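Local coordinates for protein endoglucanase (PDB 2E4T) that hydrolyses internal beta-1,4-glucosidic linkages of cellulose and xyloglucan, here represented by its family 44 glycoside hydrolase module, at residues F139-P144 and Y155-E160. Sequence-based numbering, arbitrary orientation.
Sequences FEKGAP and YVYMDE. With CA (calcium ion), chain C.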
# COMPACT_ATOMS: atom_id res chain seq x y z
N PHE A 139 -4.19 0.15 25.61
CA PHE A 139 -4.79 0.97 24.59
C PHE A 139 -5.47 2.22 25.16
O PHE A 139 -5.43 3.27 24.51
CB PHE A 139 -5.76 0.14 23.75
CG PHE A 139 -5.06 -1.04 23.09
CD1 PHE A 139 -3.78 -0.92 22.54
CD2 PHE A 139 -5.72 -2.25 22.97
CE1 PHE A 139 -3.18 -2.02 21.88
CE2 PHE A 139 -5.12 -3.32 22.33
CZ PHE A 139 -3.86 -3.20 21.82
N GLU A 140 -6.09 2.07 26.34
CA GLU A 140 -6.79 3.19 27.00
C GLU A 140 -6.11 3.51 28.31
O GLU A 140 -6.01 2.66 29.21
CB GLU A 140 -8.23 2.89 27.29
CG GLU A 140 -8.98 2.88 26.03
CD GLU A 140 -10.51 2.82 26.16
OE1 GLU A 140 -11.05 3.36 27.16
OE2 GLU A 140 -11.21 2.34 25.22
N LYS A 141 -5.70 4.77 28.48
CA LYS A 141 -5.09 5.19 29.75
C LYS A 141 -6.06 5.12 30.92
O LYS A 141 -5.67 4.74 32.04
CB LYS A 141 -4.52 6.58 29.59
CG LYS A 141 -3.69 7.05 30.80
CD LYS A 141 -3.08 8.37 30.59
CE LYS A 141 -2.11 8.77 31.71
NZ LYS A 141 -1.62 10.14 31.59
N GLY A 142 -7.31 5.54 30.68
CA GLY A 142 -8.32 5.59 31.77
C GLY A 142 -7.98 6.53 32.90
O GLY A 142 -8.45 6.39 34.02
N ALA A 143 -7.20 7.52 32.62
CA ALA A 143 -6.87 8.65 33.49
C ALA A 143 -6.54 9.78 32.52
O ALA A 143 -6.31 9.55 31.33
CB ALA A 143 -5.69 8.35 34.40
N PRO A 144 -6.49 11.02 33.01
CA PRO A 144 -6.32 12.14 32.08
C PRO A 144 -5.02 12.04 31.29
O PRO A 144 -3.96 11.70 31.84
CB PRO A 144 -6.35 13.36 33.01
CG PRO A 144 -7.20 12.91 34.19
CD PRO A 144 -6.81 11.49 34.39
N TYR A 155 4.08 1.54 31.70
CA TYR A 155 3.06 1.45 30.68
C TYR A 155 3.23 2.53 29.64
O TYR A 155 3.69 3.61 29.92
CB TYR A 155 1.64 1.63 31.28
CG TYR A 155 1.39 0.57 32.32
CD1 TYR A 155 1.14 -0.73 31.92
CD2 TYR A 155 1.46 0.84 33.69
CE1 TYR A 155 1.05 -1.75 32.83
CE2 TYR A 155 1.32 -0.19 34.63
CZ TYR A 155 1.13 -1.47 34.19
OH TYR A 155 1.01 -2.42 35.16
N VAL A 156 2.77 2.20 28.40
CA VAL A 156 2.69 3.18 27.32
C VAL A 156 1.26 3.09 26.76
O VAL A 156 0.76 1.98 26.54
CB VAL A 156 3.74 2.85 26.24
CG1 VAL A 156 3.60 3.70 25.05
CG2 VAL A 156 5.18 3.01 26.85
N TYR A 157 0.62 4.24 26.58
CA TYR A 157 -0.80 4.26 26.27
C TYR A 157 -1.04 4.73 24.81
O TYR A 157 -0.59 5.82 24.42
CB TYR A 157 -1.54 5.22 27.22
CG TYR A 157 -1.39 4.76 28.65
CD1 TYR A 157 -2.12 3.69 29.13
CD2 TYR A 157 -0.50 5.39 29.53
CE1 TYR A 157 -1.99 3.25 30.44
CE2 TYR A 157 -0.34 4.93 30.85
CZ TYR A 157 -1.13 3.87 31.29
OH TYR A 157 -1.01 3.39 32.58
N MET A 158 -1.75 3.91 24.05
CA MET A 158 -1.99 4.28 22.65
C MET A 158 -2.92 5.48 22.49
O MET A 158 -2.68 6.32 21.61
CB MET A 158 -2.49 3.09 21.81
CG MET A 158 -1.44 2.01 21.62
SD MET A 158 0.05 2.59 20.78
CE MET A 158 1.16 2.82 22.16
N ASP A 159 -3.99 5.55 23.29
CA ASP A 159 -4.87 6.70 23.14
C ASP A 159 -4.13 8.01 23.51
O ASP A 159 -4.40 9.04 22.90
CB ASP A 159 -6.21 6.51 23.85
CG ASP A 159 -6.15 6.29 25.34
OD1 ASP A 159 -5.08 6.16 25.96
OD2 ASP A 159 -7.32 6.24 25.90
N GLU A 160 -3.22 7.96 24.48
CA GLU A 160 -2.46 9.13 24.85
C GLU A 160 -1.53 9.57 23.70
O GLU A 160 -1.36 10.77 23.44
CB GLU A 160 -1.69 8.87 26.14
CG GLU A 160 -1.07 10.14 26.71
CD GLU A 160 -0.50 9.90 28.10
OE1 GLU A 160 0.34 8.95 28.27
OE2 GLU A 160 -0.88 10.66 29.04
CA CA C . 4.83 5.57 30.40
O HOH W 1 -3.78 4.86 33.91
O HOH W 2 -8.23 6.83 28.35
O HOH W 3 2.75 6.49 31.09
O HOH W 4 6.76 4.18 30.64
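Lys-141 lays its chain across the ring of Tyr-157 to reach Glu-160. Its CG stands over the centre of the aromatic face, a CH-pi contact 3.8 Å from CG to the Tyr-157 ring centroid. With CG anti to the backbone N (chi1 -172°) and the rest of the chain extended, the long methylene run suits the ring while the ammonium group is delivered beyond it. There Lys-141 NZ makes a salt bridge of 2.7 Å with Glu-160 OE2, on the syn side though 31° out of the carboxylate plane, and donates to Pro-144 O at 2.8 Å. The same OE2 accepts from Ser-146 N, so the buried acid ties down the loop at two points and its negative charge is probably offset by the lysine. Lys-141 O accepts from a water at 2.7 Å, which also makes a weak bond to Tyr-157 OH.

In this peripheral part of the TIM-barrel domain, strand 155-157 runs parallel to 134-138 and passes into helix 158-169, with Tyr-157 at the N-cap position. Asp-159 N, in the first turn, donates to Phe-139 O at 3.0 Å. The Asp-159 side chain turns back to take Lys-141 N on OD1 at 2.9 Å, also from the syn side. Its OD2 receives a hydrogen from a water that accepts from Gly-142 N, so one short acidic side chain serves two successive loop amides, one directly and one through water. The backbone takes a positive phi at Gly-142, which a residue without a side chain adopts easily.

At the strand's beginning, Tyr-155 O binds calcium alongside Glu-54, Asp-150 and Asp-153. Met-158 CG packs at the edge of the Phe-139 ring, and Leu-214 of helix 204-221 touches both side chains, while Glu-140 extends its carboxylate to a salt bridge with Lys-220.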